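Local atomic coordinates of putative acetyltransferase (Nocardia farcinica, PDB entry 3D9W), a protein that probably transfers an acetyl group from acetyl-coenzyme A to the amino group of arylamine substrates, as arylamine N-acetyltransferases do. Residues P33-L38 against V124-D129; V132-V137 against R145-R150; F182-W187 against G247-R252. All coordinates share one frame; numbering follows the deposited sequence.

Interaction 1 of 3, residues P33-L38 against V124-D129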
# COMPACT_ATOMS: atom_id res chain seq x y z
N PRO A 33 -1.05 -15.91 15.48
CA PRO A 33 0.13 -15.30 14.86
C PRO A 33 1.08 -16.29 14.18
O PRO A 33 2.27 -16.33 14.50
CB PRO A 33 0.80 -14.58 16.02
CG PRO A 33 0.48 -15.46 17.17
CD PRO A 33 -0.98 -15.77 16.95
N THR A 34 0.55 -17.07 13.25
CA THR A 34 1.34 -18.06 12.52
C THR A 34 1.67 -17.55 11.11
O THR A 34 0.92 -16.74 10.55
CB THR A 34 0.58 -19.41 12.41
OG1 THR A 34 -0.62 -19.25 11.64
CG2 THR A 34 0.22 -19.93 13.81
N LEU A 35 2.80 -18.00 10.57
CA LEU A 35 3.21 -17.58 9.23
C LEU A 35 2.09 -17.88 8.23
O LEU A 35 1.94 -17.16 7.24
CB LEU A 35 4.50 -18.30 8.78
CG LEU A 35 4.98 -18.04 7.35
CD1 LEU A 35 5.28 -16.56 7.15
CD2 LEU A 35 6.23 -18.86 7.07
N ALA A 36 1.32 -18.93 8.50
CA ALA A 36 0.22 -19.32 7.63
C ALA A 36 -0.82 -18.21 7.59
O ALA A 36 -1.36 -17.88 6.54
CB ALA A 36 -0.40 -20.62 8.10
N THR A 37 -1.10 -17.64 8.76
CA THR A 37 -2.06 -16.55 8.87
C THR A 37 -1.53 -15.29 8.18
O THR A 37 -2.24 -14.65 7.41
CB THR A 37 -2.36 -16.25 10.35
OG1 THR A 37 -3.29 -17.22 10.85
CG2 THR A 37 -2.94 -14.84 10.51
N LEU A 38 -0.27 -14.95 8.47
CA LEU A 38 0.33 -13.76 7.87
C LEU A 38 0.30 -13.84 6.36
O LEU A 38 0.03 -12.85 5.70
CB LEU A 38 1.78 -13.59 8.34
CG LEU A 38 2.46 -12.28 7.95
CD1 LEU A 38 1.73 -11.10 8.58
CD2 LEU A 38 3.89 -12.32 8.41
N VAL A 124 7.50 -7.74 10.18
CA VAL A 124 6.69 -8.64 11.00
C VAL A 124 7.37 -9.94 11.45
O VAL A 124 8.15 -10.54 10.72
CB VAL A 124 5.39 -8.99 10.23
CG1 VAL A 124 4.41 -9.72 11.13
CG2 VAL A 124 4.78 -7.74 9.66
N THR A 125 7.03 -10.37 12.67
CA THR A 125 7.57 -11.60 13.25
C THR A 125 6.45 -12.53 13.72
O THR A 125 5.54 -12.11 14.44
CB THR A 125 8.47 -11.29 14.45
OG1 THR A 125 7.68 -10.68 15.48
CG2 THR A 125 9.58 -10.34 14.03
N THR A 126 6.51 -13.80 13.32
CA THR A 126 5.48 -14.75 13.71
C THR A 126 5.87 -15.50 14.98
O THR A 126 6.92 -15.26 15.56
CB THR A 126 5.18 -15.79 12.59
OG1 THR A 126 6.14 -16.86 12.64
CG2 THR A 126 5.22 -15.11 11.23
N ALA A 127 5.00 -16.43 15.39
CA ALA A 127 5.22 -17.21 16.60
C ALA A 127 5.84 -18.58 16.33
O ALA A 127 6.07 -19.37 17.25
CB ALA A 127 3.90 -17.37 17.34
N ASP A 128 6.12 -18.86 15.06
CA ASP A 128 6.69 -20.14 14.66
C ASP A 128 8.22 -20.14 14.72
O ASP A 128 8.84 -21.15 15.05
CB ASP A 128 6.24 -20.48 13.25
CG ASP A 128 4.77 -20.13 13.01
OD1 ASP A 128 3.90 -20.67 13.73
OD2 ASP A 128 4.50 -19.31 12.10
N ASP A 129 8.82 -19.00 14.40
CA ASP A 129 10.27 -18.92 14.41
C ASP A 129 10.75 -17.48 14.45
O ASP A 129 9.96 -16.55 14.62
CB ASP A 129 10.83 -19.63 13.18
CG ASP A 129 10.37 -18.98 11.89
OD1 ASP A 129 10.70 -17.79 11.69
OD2 ASP A 129 9.69 -19.67 11.08

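Interaction 2 of 3, residues V132-V137 against R145-R150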
# COMPACT_ATOMS: atom_id res chain seq x y z
N VAL A 132 12.14 -12.86 9.88
CA VAL A 132 11.57 -11.53 9.78
C VAL A 132 10.82 -11.38 8.46
O VAL A 132 11.37 -11.64 7.39
CB VAL A 132 12.67 -10.48 9.84
CG1 VAL A 132 12.09 -9.09 9.65
CG2 VAL A 132 13.40 -10.59 11.17
N TRP A 133 9.56 -10.95 8.53
CA TRP A 133 8.78 -10.77 7.32
C TRP A 133 8.41 -9.33 7.04
O TRP A 133 7.99 -8.59 7.93
CB TRP A 133 7.53 -11.64 7.38
CG TRP A 133 7.88 -13.06 7.55
CD1 TRP A 133 8.02 -13.73 8.73
CD2 TRP A 133 8.22 -13.98 6.51
NE1 TRP A 133 8.44 -15.02 8.49
CE2 TRP A 133 8.56 -15.20 7.14
CE3 TRP A 133 8.27 -13.89 5.12
CZ2 TRP A 133 8.95 -16.33 6.41
CZ3 TRP A 133 8.66 -15.01 4.40
CH2 TRP A 133 9.00 -16.22 5.05
N MET A 134 8.57 -8.94 5.78
CA MET A 134 8.25 -7.59 5.34
C MET A 134 6.87 -7.61 4.73
O MET A 134 6.62 -8.35 3.78
CB MET A 134 9.26 -7.12 4.29
CG MET A 134 10.65 -6.93 4.84
SD MET A 134 10.62 -5.74 6.16
CE MET A 134 9.98 -4.31 5.27
N CYS A 135 5.96 -6.81 5.28
CA CYS A 135 4.60 -6.74 4.75
C CYS A 135 4.37 -5.38 4.10
O CYS A 135 4.29 -4.35 4.77
CB CYS A 135 3.58 -7.00 5.85
SG CYS A 135 3.68 -8.65 6.60
N ASP A 136 4.30 -5.38 2.77
CA ASP A 136 4.05 -4.17 2.01
C ASP A 136 2.62 -4.27 1.50
O ASP A 136 2.36 -4.73 0.39
CB ASP A 136 5.04 -4.07 0.86
CG ASP A 136 4.87 -2.79 0.07
OD1 ASP A 136 4.31 -1.84 0.65
OD2 ASP A 136 5.30 -2.74 -1.11
N VAL A 137 1.69 -3.86 2.34
CA VAL A 137 0.28 -3.95 2.00
C VAL A 137 -0.35 -2.67 1.48
O VAL A 137 -1.54 -2.63 1.19
CB VAL A 137 -0.54 -4.43 3.24
CG1 VAL A 137 -0.16 -5.86 3.60
CG2 VAL A 137 -0.28 -3.50 4.43
N ARG A 145 1.90 -11.47 -0.72
CA ARG A 145 2.43 -12.39 0.29
C ARG A 145 3.62 -11.65 0.86
O ARG A 145 4.29 -10.91 0.14
CB ARG A 145 2.93 -13.71 -0.32
CG ARG A 145 1.91 -14.45 -1.17
CD ARG A 145 1.73 -15.87 -0.72
NE ARG A 145 0.65 -16.02 0.24
CZ ARG A 145 -0.56 -16.49 -0.06
NH1 ARG A 145 -0.85 -16.84 -1.31
NH2 ARG A 145 -1.48 -16.62 0.89
N PRO A 146 3.90 -11.83 2.15
CA PRO A 146 5.05 -11.12 2.72
C PRO A 146 6.35 -11.70 2.19
O PRO A 146 6.42 -12.88 1.83
CB PRO A 146 4.88 -11.36 4.21
CG PRO A 146 4.30 -12.74 4.25
CD PRO A 146 3.27 -12.70 3.15
N TYR A 147 7.38 -10.87 2.12
CA TYR A 147 8.68 -11.35 1.67
C TYR A 147 9.65 -11.29 2.84
O TYR A 147 9.69 -10.31 3.58
CB TYR A 147 9.19 -10.54 0.48
CG TYR A 147 9.32 -9.05 0.69
CD1 TYR A 147 8.24 -8.20 0.46
CD2 TYR A 147 10.54 -8.49 1.03
CE1 TYR A 147 8.39 -6.82 0.55
CE2 TYR A 147 10.70 -7.11 1.14
CZ TYR A 147 9.62 -6.29 0.89
OH TYR A 147 9.79 -4.92 0.98
N GLU A 148 10.41 -12.37 3.01
CA GLU A 148 11.37 -12.47 4.10
C GLU A 148 12.42 -11.37 4.05
O GLU A 148 12.89 -11.00 2.97
CB GLU A 148 12.02 -13.85 4.07
CG GLU A 148 13.18 -14.02 5.03
CD GLU A 148 13.46 -15.48 5.35
OE1 GLU A 148 13.56 -16.29 4.39
OE2 GLU A 148 13.59 -15.82 6.55
N LEU A 149 12.79 -10.85 5.21
CA LEU A 149 13.79 -9.78 5.26
C LEU A 149 15.22 -10.31 5.18
O LEU A 149 15.98 -10.16 6.13
CB LEU A 149 13.64 -8.96 6.55
CG LEU A 149 14.10 -7.50 6.58
CD1 LEU A 149 15.06 -7.30 7.72
CD2 LEU A 149 14.75 -7.10 5.25
N ARG A 150 15.59 -10.93 4.06
CA ARG A 150 16.95 -11.44 3.88
C ARG A 150 17.40 -11.31 2.42
O ARG A 150 16.57 -11.26 1.52
CB ARG A 150 17.04 -12.91 4.29
CG ARG A 150 16.41 -13.85 3.29
CD ARG A 150 16.58 -15.29 3.71
NE ARG A 150 15.84 -16.20 2.85
CZ ARG A 150 16.20 -16.54 1.61
NH1 ARG A 150 17.32 -16.05 1.09
NH2 ARG A 150 15.45 -17.37 0.90

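Interaction 3 of 3, residues F182-W187 against G247-R252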
# COMPACT_ATOMS: atom_id res chain seq x y z
N PHE A 182 9.30 -7.02 -11.46
CA PHE A 182 9.31 -7.16 -12.92
C PHE A 182 7.98 -6.63 -13.44
O PHE A 182 6.93 -7.01 -12.95
CB PHE A 182 9.47 -8.63 -13.33
CG PHE A 182 9.72 -8.82 -14.79
CD1 PHE A 182 10.97 -8.54 -15.34
CD2 PHE A 182 8.69 -9.22 -15.64
CE1 PHE A 182 11.19 -8.65 -16.71
CE2 PHE A 182 8.90 -9.34 -17.02
CZ PHE A 182 10.15 -9.05 -17.56
N GLY A 183 8.03 -5.75 -14.44
CA GLY A 183 6.81 -5.18 -14.97
C GLY A 183 6.88 -4.58 -16.36
O GLY A 183 7.81 -4.84 -17.12
N ARG A 184 5.87 -3.76 -16.69
CA ARG A 184 5.75 -3.12 -18.00
C ARG A 184 7.03 -2.71 -18.70
O ARG A 184 7.10 -2.74 -19.93
CB ARG A 184 4.85 -1.90 -17.90
CG ARG A 184 3.51 -2.14 -17.21
CD ARG A 184 2.42 -1.41 -17.98
NE ARG A 184 2.89 -0.12 -18.51
CZ ARG A 184 3.01 0.99 -17.78
NH1 ARG A 184 2.71 0.99 -16.49
NH2 ARG A 184 3.45 2.10 -18.36
N ASP A 185 8.04 -2.32 -17.92
CA ASP A 185 9.32 -1.91 -18.51
C ASP A 185 10.47 -2.84 -18.11
O ASP A 185 11.62 -2.42 -18.06
CB ASP A 185 9.66 -0.48 -18.09
CG ASP A 185 10.30 0.32 -19.22
OD1 ASP A 185 11.32 -0.13 -19.80
OD2 ASP A 185 9.76 1.41 -19.54
N GLY A 186 10.14 -4.09 -17.85
CA GLY A 186 11.16 -5.05 -17.47
C GLY A 186 11.46 -4.93 -15.99
O GLY A 186 10.64 -4.42 -15.23
N TRP A 187 12.62 -5.42 -15.56
CA TRP A 187 12.97 -5.32 -14.16
C TRP A 187 13.13 -3.87 -13.76
O TRP A 187 13.36 -2.99 -14.59
CB TRP A 187 14.25 -6.07 -13.87
CG TRP A 187 14.03 -7.52 -13.68
CD1 TRP A 187 14.15 -8.50 -14.61
CD2 TRP A 187 13.57 -8.15 -12.48
NE1 TRP A 187 13.79 -9.71 -14.08
CE2 TRP A 187 13.43 -9.53 -12.77
CE3 TRP A 187 13.26 -7.69 -11.19
CZ2 TRP A 187 13.00 -10.45 -11.82
CZ3 TRP A 187 12.83 -8.61 -10.24
CH2 TRP A 187 12.70 -9.98 -10.56
N GLY A 247 4.44 -9.60 -17.19
CA GLY A 247 4.92 -8.31 -17.64
C GLY A 247 4.07 -7.64 -18.70
O GLY A 247 4.05 -6.42 -18.77
N SER A 248 3.38 -8.42 -19.52
CA SER A 248 2.55 -7.84 -20.58
C SER A 248 1.50 -6.90 -20.00
O SER A 248 1.25 -6.88 -18.79
CB SER A 248 1.88 -8.94 -21.41
OG SER A 248 0.95 -9.69 -20.65
N ALA A 249 0.88 -6.11 -20.87
CA ALA A 249 -0.13 -5.16 -20.44
C ALA A 249 -0.77 -4.40 -21.59
O ALA A 249 -0.32 -4.46 -22.73
CB ALA A 249 0.50 -4.17 -19.47
N ASP A 250 -1.86 -3.71 -21.28
CA ASP A 250 -2.58 -2.91 -22.26
C ASP A 250 -3.08 -1.65 -21.57
O ASP A 250 -3.20 -1.62 -20.35
CB ASP A 250 -3.74 -3.69 -22.86
CG ASP A 250 -4.75 -4.10 -21.83
OD1 ASP A 250 -5.50 -3.21 -21.37
OD2 ASP A 250 -4.79 -5.30 -21.48
N ILE A 251 -3.35 -0.62 -22.35
CA ILE A 251 -3.81 0.63 -21.77
C ILE A 251 -5.00 1.19 -22.52
O ILE A 251 -5.40 0.69 -23.57
CB ILE A 251 -2.74 1.69 -21.82
CG1 ILE A 251 -2.27 1.83 -23.26
CG2 ILE A 251 -1.59 1.33 -20.88
CD1 ILE A 251 -1.81 3.21 -23.62
N ARG A 252 -5.53 2.26 -21.98
CA ARG A 252 -6.68 2.90 -22.57
C ARG A 252 -6.57 4.37 -22.21
O ARG A 252 -6.16 4.71 -21.10
CB ARG A 252 -7.97 2.29 -22.00
CG ARG A 252 -9.23 2.65 -22.78
CD ARG A 252 -10.09 1.40 -23.07
NE ARG A 252 -10.90 0.98 -21.93
CZ ARG A 252 -11.99 1.63 -21.48
NH1 ARG A 252 -12.41 2.74 -22.08
NH2 ARG A 252 -12.65 1.16 -20.42

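Interaction 1 of 3, residues P33-L38 against V124-D129
D128 is turned so that CG lies beside its own backbone N (chi1 -41°), which sends the carboxylate back over the turn to the start of the helix, where OD2 accepts the backbone N-H of L35 (L35 N to D128 OD2 2.6 Å, 164° at the hydrogen). The same oxygen also takes the hydroxyl of T126: OG1 stands between the backbone N and the carbonyl carbon of that residue (chi1 83°), and from there it donates to D128 OD2 over 3.0 Å, coming from above the carboxylate plane. The other carboxylate oxygen, D128 OD1, lies 3.8 Å from the methyl T34 CG2. A backbone bond flanks this group, A127 N to P33 O at 2.9 Å, and beside it the ring carbon CG of P33 rests on the methyl of A127. Further along the helix the packing is apolar: T126 CG2 packs on L35 CA at 3.8 Å, and L38 and V124 meet tip to tip, L38 CD2 on V124 CG1 at 3.8 Å. L93 of helix 82-95 covers both L38 and V124. T34 is the N-cap of helix 35-48; its OG1 weakly accepts T37 N. The loop after strand 117-125 thus supplies a carboxylate to L35, the first residue of that helix. Two donors grip OD2 and hold its carboxylate in place. The positive end of the helix dipole would be expected to stabilise the negative charge of D128, so the contact joins hydrogen bonding and a favourable charge-dipole interaction around the carboxylate to apolar packing within.

Interaction 2 of 3, residues V132-V137 against R145-R150
Each face of this antiparallel pairing carries a CH-pi contact. On one, M134 CB sits over the ring of Y147, 3.5 Å from its centroid; on the other, E148 CB lies over the six-membered ring of W133, 4.0 Å from that centroid. Y147 reaches M134 because its CG is set between its own backbone N and carbonyl carbon (chi1 57°), which folds the phenol ring back across the neighbouring strand. M134 and Y147 are the hydrogen-bonded pair, M134 N to Y147 O at 2.8 Å and Y147 N to M134 O at 3.1 Å; W133 and E148 form the adjoining non-hydrogen-bonded pair. A third bond, L149 N to V132 O (2.7 Å), follows where L149 forms an inverse gamma turn. Here V132 and L149 lie side by side, V132 CG1 on L149 CB at 3.5 Å, while L149 CG touches the bent chain of M134. At the far end the sulfur of C135 packs on P146 CB (3.8 Å). D136 has its CB at the edge of the Y147 ring; its OD1 is hydrogen-bonded to H119 and its OD2 forms a salt bridge with R190, consistent with the His-Asp part of the family's Cys-His-Asp triad; Y147 OH bonds to Y191. The hairpin forms one margin of the eight-stranded sheet: strand 147-148 is outermost, strand 132-135 pairs onward with 117-125, helix 35-48 packs on W133 and C135, and strand 175-183 meets Y147 and L149.

Interaction 3 of 3, residues F182-W187 against G247-R252
The backbone of G183 and R184 passes beside G247, with CA of G183 4.5 Å from CA of G247, yet no hydrogen bond crosses, and the chain leaves G183 in a type I turn that runs to G186. That turn is closed in both directions by its own backbone, G183 N to G186 O and G186 N to G183 O. Two side chains bring it to the other segment. The F182 ring extends away from its backbone N (chi1 -170°) and offers CE2 to the CA of G247, a light, oblique touch at 4.2 Å. R184 makes the second contact: its chain bends at chi2 and chi3, and R184 CD comes to rest on the methyl of A249 (CD to CB 3.7 Å), so the aliphatic part of the arginine does the touching. Between these two points the carbonyl of G247 faces the turn, its O 3.8 Å from R184 CA. G247 itself has a positive phi (87°), a backbone shape that glycine adopts readily, and with no side chain it lets the aromatic ring come near its CA. The F182 ring is held from within its own segment too: its CD1 lies over one face of the W187 ring, while R162 adds a cation-pi contact to F182. R184 also touches I241 of strand 239-243, and E243 of that strand weakly accepts its backbone N. This small surface contact rests on van der Waals packing. It sets the beta-hairpin turn between strands 175-183 and 188-193 of the large sheet against the edge strand 249-253 of the four-stranded sheet, consistent with the junction between the central beta domain and the C-terminal alpha/beta lid of the arylamine N-acetyltransferase fold.

Interactions 1 and 2 are neighbours, their centres 11 Å apart, and share a core: strands 117-125 and 132-135 pair side by side, L35 CD1 packs on W133 CE2 at 3.6 Å, and the sulfur of C135 lies against L38 and V124. Helix 35-48 is thereby seated on strand 132-135, which D136 directly follows, and D136 places interaction 2 beside the probable catalytic centre. Interaction 3 stands apart. Its centre is about 23 Å from that of interaction 2 and about 33 Å from that of interaction 1, with nearest atoms about 11 and 20 Å away. All three nonetheless reach the eight-stranded sheet, interaction 3 through strand 175-183.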